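HemO (Neisseria meningitidis, PDB 1J77) binds heme and, as a member of the heme oxygenase family, probably cleaves the porphyrin ring oxidatively. Local coordinates at residues A[22-26]-A[181-185]; A[36-42]-A[127-133]; A[121-125]-A[139-144]. All coordinates share one frame; numbering follows the deposited sequence.

Interaction 1: A[22-26]-A[181-185]; sequences VHDSV and FAFYK. With HEM (protoporphyrin IX containing Fe), chain B.
His23 and Phe181 meet at the heme, their rings obliquely set with planes at 88° to each other. NE2 of His23 binds the heme iron at 2.0 Å as the proximal ligand, and a water takes the other axial position. The rim of the Phe181 ring, at CE2, lies 3.6 Å from the heme meso carbon CHD, while one face is covered by CA of His23. Tyr184, one helical turn on, turns a face to the heme methyl CMC, which stands 3.4 Å from its CZ. Val26 wedges between the two aromatics: CG1 reaches Tyr184 CD2 and the same heme methyl, and CG2 rests near Phe181 CD2. In this all-helical heme oxygenase fold the proximal helix 11-32 and helix 167-192 run almost parallel here, at 19° with axes 10.0 Å apart, and build one side of the pocket together. Farther from the heme, Val22 CG1 packs 3.7 Å from Phe181 CD1. Lys185, its chain bent at the third torsion, crosses Val26 obliquely, its CG near Val26 CG2, and gives its NZ to Ser25 OG at 2.8 Å; Glu199 forms a salt bridge with the same ammonium. Ser25 OG in turn donates to Val22 O. The rotation of the His23 ring is steadied by a nearly straight bond, 172° at the hydrogen, from ND1 to the anti side of Asp24 OD1.

Interaction 2: A[36-42]-A[127-133]; sequences FVSKENY and HAQKLDY
Phe36 and Tyr42 reach segment 127-133 by different first torsions. In Phe36, CG stands opposite the carbonyl carbon (chi1 -53°), which lays one face of the ring against CB of His127; in Tyr42, CG is trans to the backbone N (chi1 -172°), and the ring reaches Tyr133, with Ala128 CB near the Tyr42 hydroxyl. CB of His127 sits over the Phe36 face as a CH-pi contact, 3.8 Å from the ring centroid. The Phe36 rim continues along the same turn, CE2 coming 3.5 Å from Ala128 N, and CD1 of Leu131 arrives at the ring edge, near its plane. Tyr42 and Tyr133 slide past each other in opposite directions with planes at 24°, yet their rings barely overlap: the nearest pair is Tyr42 CD2 and Tyr133 CE1 at 3.5 Å. At the far end of Tyr133, OH lies 3.4 Å from Lys39 CG, touching the aliphatic part of that lysine while its ammonium leads away. The contact joins the start of one helix to the end of another. Ser38 is the N-cap of helix 39-60, its OG accepting from Asn41 N at 3.0 Å. On the other side the chain leaves helix 122-129 through a Schellman motif, with Asp132 at positive phi; Leu131 lies just before this reversal and Tyr133 just after it. Ala128 O takes both Leu131 N and Tyr133 N, from opposite faces of its carbonyl plane. Across the segments no hydrogen bond forms; the Tyr42 hydroxyl is instead bonded to Gly138 O, in the loop beyond Tyr133.

Interaction 3: A[121-125]-A[139-144]; sequences AAFLF and ARHLAP
Ala139 opens the contact by meeting the rim of Phe125 twice: its CB lies 3.9 Å from Phe125 CE1, and its carbonyl O approaches the same CE1 at 3.5 Å, obliquely to the ring. That oxygen also accepts the backbone N of Leu142, which closes a tight turn. The side chains of the intervening Arg140 and His141 leave the backbone on the side away from segment 121-125, and the turn is tied to helix 78-87: Asp84 accepts from the backbone N of Arg140, and the two imidazole nitrogens of His141 are taken up by Asp84 and by Gln49 of helix 39-60. Leu142 then points back to segment 121-125 and packs beside the helix. Its CG lies opposite the carbonyl carbon (chi1 -64°) and the chain extends from there (chi2 171°), carrying both methyls past Phe125 to Leu124 and Ala121. CD2 touches Ala121 CB at 4.0 Å, and CD1 packs on Leu124 CB at 4.1 Å. Closer to the backbone, Leu142 CB lies 3.7 Å from Phe125 CD1, where the two side chains slide past each other in opposite directions. In the heme oxygenase fold this is a loop between helices 122-129 and 149-162 doubling back along the first of them, whose Phe123 and Leu124 line the heme pocket. Arg149, in the next helix, holds the backbone O of Leu142 and touches Phe125 too. Ala143 supplies a CH-pi contact, with CA over one face of Phe125, 3.9 Å from the centroid and 14° off the ring normal; its CB comes near CZ of that ring. Last in sequence, Pro144 crosses the Phe125 side chain at about a right angle and sets CD 3.9 Å from Phe125 CE2.

How the interactions relate
Interactions 2 and 3 share helix 122-129 and are in direct contact, their centres 12 Å apart: Phe36 CZ lies 3.6 Å from Leu124 O, and Ala128 CB meets Ala139 CB at 3.9 Å. Together they join that helix to the start of helix 39-60 and to the loop that follows helix 122-129. Interaction 1 touches neither, with centres 22 Å from interaction 2 and 18 Å from interaction 3. The heme bridges the gap to interaction 3: His23 holds its iron, while the Leu124 side chain comes about 4 Å from the heme and about 9 Å from that of His23. The Phe36 side chain is farther off, about 7 Å from the heme.

Interaction 1: A[22-26]-A[181-185]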
loop_
_atom_site.group_PDB
_atom_site.type_symbol
_atom_site.label_atom_id
_atom_site.label_comp_id
_atom_site.label_asym_id
_atom_site.label_seq_id
_atom_site.Cartn_x
_atom_site.Cartn_y
_atom_site.Cartn_z
ATOM N N VAL A 22 12.287 4.608 -4.500
ATOM C CA VAL A 22 11.047 4.329 -5.235
ATOM C C VAL A 22 9.843 4.741 -4.404
ATOM O O VAL A 22 8.840 5.216 -4.953
ATOM C CB VAL A 22 10.978 2.886 -5.809
ATOM C CG1 VAL A 22 10.929 1.796 -4.687
ATOM C CG2 VAL A 22 9.818 2.770 -6.797
ATOM N N HIS A 23 9.890 4.533 -3.094
ATOM C CA HIS A 23 8.811 4.985 -2.246
ATOM C C HIS A 23 8.557 6.492 -2.454
ATOM O O HIS A 23 7.451 6.935 -2.629
ATOM C CB HIS A 23 9.117 4.794 -0.723
ATOM C CG HIS A 23 8.076 5.412 0.150
ATOM N ND1 HIS A 23 8.081 6.755 0.482
ATOM C CD2 HIS A 23 6.923 4.903 0.639
ATOM C CE1 HIS A 23 6.980 7.026 1.171
ATOM N NE2 HIS A 23 6.281 5.897 1.314
ATOM N N ASP A 24 9.620 7.282 -2.394
ATOM C CA ASP A 24 9.470 8.705 -2.576
ATOM C C ASP A 24 8.947 9.042 -3.970
ATOM O O ASP A 24 8.144 9.988 -4.092
ATOM C CB ASP A 24 10.752 9.426 -2.247
ATOM C CG ASP A 24 11.095 9.396 -0.775
ATOM O OD1 ASP A 24 10.260 8.888 0.027
ATOM O OD2 ASP A 24 12.176 9.899 -0.349
ATOM N N SER A 25 9.285 8.232 -4.981
ATOM C CA SER A 25 8.701 8.470 -6.315
ATOM C C SER A 25 7.179 8.264 -6.307
ATOM O O SER A 25 6.431 8.945 -7.045
ATOM C CB SER A 25 9.405 7.654 -7.390
ATOM O OG SER A 25 8.912 6.315 -7.397
ATOM N N VAL A 26 6.721 7.317 -5.479
ATOM C CA VAL A 26 5.294 7.057 -5.338
ATOM C C VAL A 26 4.561 8.191 -4.625
ATOM O O VAL A 26 3.544 8.698 -5.106
ATOM C CB VAL A 26 5.068 5.675 -4.615
ATOM C CG1 VAL A 26 3.593 5.555 -4.219
ATOM C CG2 VAL A 26 5.497 4.567 -5.522
ATOM N N PHE A 181 5.826 -1.646 -5.520
ATOM C CA PHE A 181 5.823 -0.200 -5.763
ATOM C C PHE A 181 5.662 0.106 -7.219
ATOM O O PHE A 181 4.954 1.048 -7.579
ATOM C CB PHE A 181 7.095 0.483 -5.240
ATOM C CG PHE A 181 7.145 0.730 -3.733
ATOM C CD1 PHE A 181 8.156 0.141 -2.946
ATOM C CD2 PHE A 181 6.233 1.562 -3.088
ATOM C CE1 PHE A 181 8.241 0.397 -1.604
ATOM C CE2 PHE A 181 6.350 1.822 -1.745
ATOM C CZ PHE A 181 7.347 1.203 -0.986
ATOM N N ALA A 182 6.337 -0.650 -8.099
ATOM C CA ALA A 182 6.206 -0.379 -9.518
ATOM C C ALA A 182 4.805 -0.606 -10.013
ATOM O O ALA A 182 4.294 0.159 -10.804
ATOM C CB ALA A 182 7.153 -1.208 -10.301
ATOM N N PHE A 183 4.172 -1.683 -9.550
ATOM C CA PHE A 183 2.788 -1.961 -9.890
ATOM C C PHE A 183 1.847 -0.839 -9.410
ATOM O O PHE A 183 0.966 -0.428 -10.149
ATOM C CB PHE A 183 2.363 -3.323 -9.331
ATOM C CG PHE A 183 0.898 -3.666 -9.570
ATOM C CD1 PHE A 183 0.431 -3.887 -10.857
ATOM C CD2 PHE A 183 -0.019 -3.659 -8.536
ATOM C CE1 PHE A 183 -0.851 -4.186 -11.074
ATOM C CE2 PHE A 183 -1.347 -3.973 -8.778
ATOM C CZ PHE A 183 -1.740 -4.217 -10.059
ATOM N N TYR A 184 2.035 -0.346 -8.198
ATOM C CA TYR A 184 1.258 0.783 -7.732
ATOM C C TYR A 184 1.280 1.938 -8.710
ATOM O O TYR A 184 0.221 2.487 -9.023
ATOM C CB TYR A 184 1.698 1.249 -6.363
ATOM C CG TYR A 184 0.719 2.197 -5.667
ATOM C CD1 TYR A 184 -0.300 1.755 -4.863
ATOM C CD2 TYR A 184 0.802 3.556 -5.836
ATOM C CE1 TYR A 184 -1.195 2.616 -4.256
ATOM C CE2 TYR A 184 -0.079 4.419 -5.227
ATOM C CZ TYR A 184 -1.038 3.969 -4.414
ATOM O OH TYR A 184 -1.935 4.828 -3.842
ATOM N N LYS A 185 2.450 2.269 -9.233
ATOM C CA LYS A 185 2.514 3.366 -10.186
ATOM C C LYS A 185 1.894 3.003 -11.538
ATOM O O LYS A 185 1.317 3.867 -12.176
ATOM C CB LYS A 185 3.947 3.824 -10.385
ATOM C CG LYS A 185 4.575 4.432 -9.124
ATOM C CD LYS A 185 5.893 5.210 -9.336
ATOM C CE LYS A 185 7.041 4.312 -9.579
ATOM N NZ LYS A 185 8.310 5.082 -9.877
HETATM C CHA HEM B . 6.433 4.833 5.187
HETATM C CHB HEM B . 4.558 8.955 3.469
HETATM C CHC HEM B . 2.306 6.441 -0.054
HETATM C CHD HEM B . 4.591 2.388 1.401
HETATM C C1A HEM B . 6.042 6.146 5.081
HETATM C C2A HEM B . 6.300 7.216 6.072
HETATM C C3A HEM B . 5.775 8.331 5.570
HETATM C C4A HEM B . 5.184 8.045 4.270
HETATM C CMA HEM B . 5.796 9.722 6.251
HETATM C CAA HEM B . 6.978 7.117 7.470
HETATM C CBA HEM B . 5.888 6.946 8.528
HETATM C CGA HEM B . 6.467 6.693 9.907
HETATM O O1A HEM B . 7.663 6.285 9.988
HETATM O O2A HEM B . 5.725 6.925 10.908
HETATM C C1B HEM B . 3.775 8.649 2.366
HETATM C C2B HEM B . 2.992 9.595 1.620
HETATM C C3B HEM B . 2.383 8.911 0.609
HETATM C C4B HEM B . 2.728 7.500 0.765
HETATM C CMB HEM B . 2.946 11.097 2.000
HETATM C CAB HEM B . 1.400 9.446 -0.434
HETATM C CBB HEM B . 1.520 10.670 -0.939
HETATM C C1C HEM B . 2.687 5.133 0.079
HETATM C C2C HEM B . 2.180 4.010 -0.709
HETATM C C3C HEM B . 2.861 2.914 -0.342
HETATM C C4C HEM B . 3.733 3.243 0.752
HETATM C CMC HEM B . 1.161 4.163 -1.847
HETATM C CAC HEM B . 2.734 1.494 -0.878
HETATM C CBC HEM B . 2.185 1.286 -2.071
HETATM C C1D HEM B . 5.280 2.714 2.526
HETATM C C2D HEM B . 6.089 1.758 3.236
HETATM C C3D HEM B . 6.682 2.499 4.392
HETATM C C4D HEM B . 6.153 3.836 4.274
HETATM C CMD HEM B . 6.293 0.293 2.844
HETATM C CAD HEM B . 7.573 1.967 5.515
HETATM C CBD HEM B . 8.987 2.457 5.420
HETATM C CGD HEM B . 9.716 1.735 6.531
HETATM O O1D HEM B . 10.188 0.601 6.277
HETATM O O2D HEM B . 9.878 2.325 7.644
HETATM N NA HEM B . 5.357 6.695 4.023
HETATM N NB HEM B . 3.624 7.394 1.795
HETATM N NC HEM B . 3.600 4.609 0.947
HETATM N ND HEM B . 5.325 3.969 3.151
HETATM FE FE HEM B . 4.576 5.683 2.431
HETATM O O HOH W 1 3.014 5.252 3.520
#

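Interaction 2: A[36-42]-A[127-133]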
loop_
_atom_site.group_PDB
_atom_site.type_symbol
_atom_site.label_atom_id
_atom_site.label_comp_id
_atom_site.label_asym_id
_atom_site.label_seq_id
_atom_site.Cartn_x
_atom_site.Cartn_y
_atom_site.Cartn_z
ATOM N N PHE A 36 -6.914 15.035 -3.821
ATOM C CA PHE A 36 -7.908 15.719 -2.988
ATOM C C PHE A 36 -8.502 16.961 -3.668
ATOM O O PHE A 36 -9.292 17.672 -3.040
ATOM C CB PHE A 36 -7.268 16.078 -1.659
ATOM C CG PHE A 36 -6.627 14.921 -0.972
ATOM C CD1 PHE A 36 -5.259 14.766 -0.991
ATOM C CD2 PHE A 36 -7.397 13.974 -0.311
ATOM C CE1 PHE A 36 -4.641 13.712 -0.377
ATOM C CE2 PHE A 36 -6.779 12.906 0.310
ATOM C CZ PHE A 36 -5.401 12.764 0.278
ATOM N N VAL A 37 -8.223 17.171 -4.948
ATOM C CA VAL A 37 -8.715 18.404 -5.638
ATOM C C VAL A 37 -10.227 18.411 -5.885
ATOM O O VAL A 37 -10.882 19.462 -6.152
ATOM C CB VAL A 37 -7.928 18.658 -6.953
ATOM C CG1 VAL A 37 -8.438 17.875 -8.098
ATOM C CG2 VAL A 37 -7.953 20.178 -7.321
ATOM N N SER A 38 -10.822 17.259 -5.706
ATOM C CA SER A 38 -12.221 17.118 -5.984
ATOM C C SER A 38 -12.653 15.731 -5.597
ATOM O O SER A 38 -11.843 14.800 -5.536
ATOM C CB SER A 38 -12.511 17.295 -7.466
ATOM O OG SER A 38 -11.991 16.253 -8.291
ATOM N N LYS A 39 -13.957 15.581 -5.427
ATOM C CA LYS A 39 -14.554 14.246 -5.189
ATOM C C LYS A 39 -14.183 13.295 -6.360
ATOM O O LYS A 39 -13.887 12.083 -6.154
ATOM C CB LYS A 39 -16.089 14.391 -5.111
ATOM C CG LYS A 39 -16.809 13.159 -4.527
ATOM C CD LYS A 39 -18.284 13.121 -5.004
ATOM C CE LYS A 39 -19.223 12.742 -3.872
ATOM N NZ LYS A 39 -20.641 12.441 -4.334
ATOM N N GLU A 40 -14.220 13.799 -7.585
ATOM C CA GLU A 40 -13.907 13.012 -8.762
ATOM C C GLU A 40 -12.472 12.453 -8.695
ATOM O O GLU A 40 -12.232 11.274 -8.894
ATOM C CB GLU A 40 -14.075 13.871 -10.011
ATOM C CG GLU A 40 -13.632 13.197 -11.292
ATOM C CD GLU A 40 -13.663 14.096 -12.519
ATOM O OE1 GLU A 40 -14.048 15.305 -12.418
ATOM O OE2 GLU A 40 -13.299 13.582 -13.604
ATOM N N ASN A 41 -11.519 13.309 -8.385
ATOM C CA ASN A 41 -10.156 12.823 -8.228
ATOM C C ASN A 41 -9.984 11.896 -7.002
ATOM O O ASN A 41 -9.143 10.973 -7.057
ATOM C CB ASN A 41 -9.164 13.983 -8.220
ATOM C CG ASN A 41 -8.679 14.324 -9.597
ATOM O OD1 ASN A 41 -9.347 14.082 -10.606
ATOM N ND2 ASN A 41 -7.450 14.830 -9.657
ATOM N N TYR A 42 -10.714 12.127 -5.923
ATOM C CA TYR A 42 -10.600 11.258 -4.735
ATOM C C TYR A 42 -11.105 9.880 -5.107
ATOM O O TYR A 42 -10.560 8.852 -4.621
ATOM C CB TYR A 42 -11.363 11.783 -3.504
ATOM C CG TYR A 42 -11.086 11.005 -2.245
ATOM C CD1 TYR A 42 -9.841 11.018 -1.646
ATOM C CD2 TYR A 42 -12.084 10.230 -1.630
ATOM C CE1 TYR A 42 -9.589 10.325 -0.475
ATOM C CE2 TYR A 42 -11.845 9.565 -0.480
ATOM C CZ TYR A 42 -10.610 9.583 0.099
ATOM O OH TYR A 42 -10.357 8.847 1.215
ATOM N N HIS A 127 -5.278 14.866 4.977
ATOM C CA HIS A 127 -5.815 15.622 3.852
ATOM C C HIS A 127 -7.204 15.193 3.384
ATOM O O HIS A 127 -7.974 15.996 2.855
ATOM C CB HIS A 127 -4.772 15.651 2.717
ATOM C CG HIS A 127 -3.738 16.688 2.951
ATOM N ND1 HIS A 127 -2.620 16.488 3.729
ATOM C CD2 HIS A 127 -3.739 17.998 2.627
ATOM C CE1 HIS A 127 -1.950 17.624 3.825
ATOM N NE2 HIS A 127 -2.586 18.539 3.124
ATOM N N ALA A 128 -7.535 13.923 3.597
ATOM C CA ALA A 128 -8.864 13.427 3.324
ATOM C C ALA A 128 -9.905 14.110 4.243
ATOM O O ALA A 128 -11.020 14.414 3.802
ATOM C CB ALA A 128 -8.903 11.890 3.541
ATOM N N GLN A 129 -9.496 14.360 5.481
ATOM C CA GLN A 129 -10.334 15.042 6.502
ATOM C C GLN A 129 -10.741 16.449 6.109
ATOM O O GLN A 129 -11.816 16.929 6.513
ATOM C CB GLN A 129 -9.624 15.059 7.864
ATOM C CG GLN A 129 -9.693 13.719 8.569
ATOM C CD GLN A 129 -8.901 13.677 9.870
ATOM O OE1 GLN A 129 -7.685 13.478 9.864
ATOM N NE2 GLN A 129 -9.606 13.830 11.001
ATOM N N LYS A 130 -9.918 17.105 5.302
ATOM C CA LYS A 130 -10.270 18.450 4.837
ATOM C C LYS A 130 -11.506 18.374 3.943
ATOM O O LYS A 130 -12.264 19.351 3.808
ATOM C CB LYS A 130 -9.116 19.095 4.087
ATOM C CG LYS A 130 -7.836 19.265 4.904
ATOM C CD LYS A 130 -6.938 20.335 4.246
ATOM C CE LYS A 130 -5.559 20.377 4.917
ATOM N NZ LYS A 130 -4.652 21.441 4.359
ATOM N N LEU A 131 -11.698 17.209 3.312
ATOM C CA LEU A 131 -12.852 16.971 2.454
ATOM C C LEU A 131 -14.057 16.454 3.233
ATOM O O LEU A 131 -15.076 16.127 2.635
ATOM C CB LEU A 131 -12.505 15.954 1.372
ATOM C CG LEU A 131 -11.438 16.312 0.325
ATOM C CD1 LEU A 131 -11.216 15.182 -0.722
ATOM C CD2 LEU A 131 -11.826 17.603 -0.378
ATOM N N ASP A 132 -13.913 16.376 4.559
ATOM C CA ASP A 132 -14.941 15.859 5.468
ATOM C C ASP A 132 -14.997 14.340 5.426
ATOM O O ASP A 132 -15.962 13.742 5.898
ATOM C CB ASP A 132 -16.325 16.453 5.162
ATOM C CG ASP A 132 -16.400 17.934 5.459
ATOM O OD1 ASP A 132 -17.071 18.646 4.684
ATOM O OD2 ASP A 132 -15.819 18.469 6.428
ATOM N N TYR A 133 -13.990 13.707 4.823
ATOM C CA TYR A 133 -13.919 12.251 4.824
ATOM C C TYR A 133 -13.080 11.768 6.014
ATOM O O TYR A 133 -11.889 12.114 6.122
ATOM C CB TYR A 133 -13.283 11.739 3.537
ATOM C CG TYR A 133 -14.010 12.118 2.272
ATOM C CD1 TYR A 133 -13.311 12.432 1.116
ATOM C CD2 TYR A 133 -15.392 12.137 2.219
ATOM C CE1 TYR A 133 -13.974 12.786 -0.057
ATOM C CE2 TYR A 133 -16.067 12.468 1.038
ATOM C CZ TYR A 133 -15.362 12.811 -0.083
ATOM O OH TYR A 133 -16.057 13.144 -1.239
#

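Interaction 3: A[121-125]-A[139-144]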
loop_
_atom_site.group_PDB
_atom_site.type_symbol
_atom_site.label_atom_id
_atom_site.label_comp_id
_atom_site.label_asym_id
_atom_site.label_seq_id
_atom_site.Cartn_x
_atom_site.Cartn_y
_atom_site.Cartn_z
ATOM N N ALA A 121 0.197 6.386 6.219
ATOM C CA ALA A 121 -1.046 6.973 5.740
ATOM C C ALA A 121 -1.589 8.144 6.552
ATOM O O ALA A 121 -2.632 8.664 6.241
ATOM C CB ALA A 121 -2.122 5.879 5.673
ATOM N N ALA A 122 -0.902 8.558 7.594
ATOM C CA ALA A 122 -1.367 9.712 8.367
ATOM C C ALA A 122 -1.507 11.013 7.543
ATOM O O ALA A 122 -2.471 11.784 7.707
ATOM C CB ALA A 122 -0.435 9.958 9.508
ATOM N N PHE A 123 -0.546 11.276 6.668
ATOM C CA PHE A 123 -0.610 12.514 5.883
ATOM C C PHE A 123 -1.823 12.454 5.004
ATOM O O PHE A 123 -2.594 13.401 4.892
ATOM C CB PHE A 123 0.668 12.676 5.062
ATOM C CG PHE A 123 0.670 13.852 4.166
ATOM C CD1 PHE A 123 1.161 15.073 4.615
ATOM C CD2 PHE A 123 0.218 13.735 2.863
ATOM C CE1 PHE A 123 1.179 16.181 3.778
ATOM C CE2 PHE A 123 0.221 14.838 2.036
ATOM C CZ PHE A 123 0.711 16.059 2.495
ATOM N N LEU A 124 -2.044 11.325 4.339
ATOM C CA LEU A 124 -3.191 11.196 3.476
ATOM C C LEU A 124 -4.494 11.307 4.272
ATOM O O LEU A 124 -5.475 11.858 3.772
ATOM C CB LEU A 124 -3.159 9.868 2.729
ATOM C CG LEU A 124 -2.063 9.684 1.679
ATOM C CD1 LEU A 124 -2.090 8.262 1.305
ATOM C CD2 LEU A 124 -2.266 10.580 0.449
ATOM N N PHE A 125 -4.510 10.690 5.460
ATOM C CA PHE A 125 -5.703 10.757 6.315
ATOM C C PHE A 125 -5.974 12.215 6.681
ATOM O O PHE A 125 -7.125 12.692 6.671
ATOM C CB PHE A 125 -5.506 9.922 7.590
ATOM C CG PHE A 125 -6.757 9.690 8.386
ATOM C CD1 PHE A 125 -7.899 9.192 7.790
ATOM C CD2 PHE A 125 -6.753 9.914 9.756
ATOM C CE1 PHE A 125 -9.035 8.959 8.544
ATOM C CE2 PHE A 125 -7.903 9.665 10.519
ATOM C CZ PHE A 125 -9.023 9.191 9.903
ATOM N N ALA A 139 -12.858 7.677 4.325
ATOM C CA ALA A 139 -11.418 7.498 4.628
ATOM C C ALA A 139 -11.142 6.393 5.677
ATOM O O ALA A 139 -10.184 6.435 6.448
ATOM C CB ALA A 139 -10.780 8.842 5.033
ATOM N N ARG A 140 -12.048 5.428 5.725
ATOM C CA ARG A 140 -11.913 4.271 6.623
ATOM C C ARG A 140 -10.573 3.550 6.433
ATOM O O ARG A 140 -9.907 3.159 7.416
ATOM C CB ARG A 140 -13.097 3.335 6.316
ATOM C CG ARG A 140 -14.561 3.981 6.329
ATOM C CD ARG A 140 -15.604 3.115 5.617
ATOM N NE ARG A 140 -16.970 3.622 5.648
ATOM C CZ ARG A 140 -17.867 3.394 6.614
ATOM N NH1 ARG A 140 -17.566 2.691 7.676
ATOM N NH2 ARG A 140 -19.088 3.868 6.522
ATOM N N HIS A 141 -10.169 3.380 5.171
ATOM C CA HIS A 141 -8.921 2.654 4.851
ATOM C C HIS A 141 -7.642 3.359 5.257
ATOM O O HIS A 141 -6.589 2.713 5.404
ATOM C CB HIS A 141 -8.877 2.249 3.378
ATOM C CG HIS A 141 -8.371 3.310 2.459
ATOM N ND1 HIS A 141 -9.182 4.267 1.898
ATOM C CD2 HIS A 141 -7.131 3.515 1.958
ATOM C CE1 HIS A 141 -8.451 5.032 1.094
ATOM N NE2 HIS A 141 -7.205 4.603 1.128
ATOM N N LEU A 142 -7.762 4.658 5.553
ATOM C CA LEU A 142 -6.625 5.487 5.948
ATOM C C LEU A 142 -6.539 5.740 7.431
ATOM O O LEU A 142 -5.536 6.240 7.924
ATOM C CB LEU A 142 -6.693 6.846 5.228
ATOM C CG LEU A 142 -6.565 6.871 3.699
ATOM C CD1 LEU A 142 -6.866 8.269 3.074
ATOM C CD2 LEU A 142 -5.218 6.408 3.251
ATOM N N ALA A 143 -7.579 5.349 8.156
ATOM C CA ALA A 143 -7.584 5.552 9.596
ATOM C C ALA A 143 -6.486 4.718 10.264
ATOM O O ALA A 143 -6.062 3.652 9.759
ATOM C CB ALA A 143 -8.917 5.208 10.135
ATOM N N PRO A 144 -5.996 5.215 11.384
ATOM C CA PRO A 144 -4.883 4.593 12.100
ATOM C C PRO A 144 -5.269 3.260 12.718
ATOM O O PRO A 144 -6.432 3.107 13.081
ATOM C CB PRO A 144 -4.593 5.581 13.238
ATOM C CG PRO A 144 -5.581 6.584 13.191
ATOM C CD PRO A 144 -6.544 6.394 12.076
#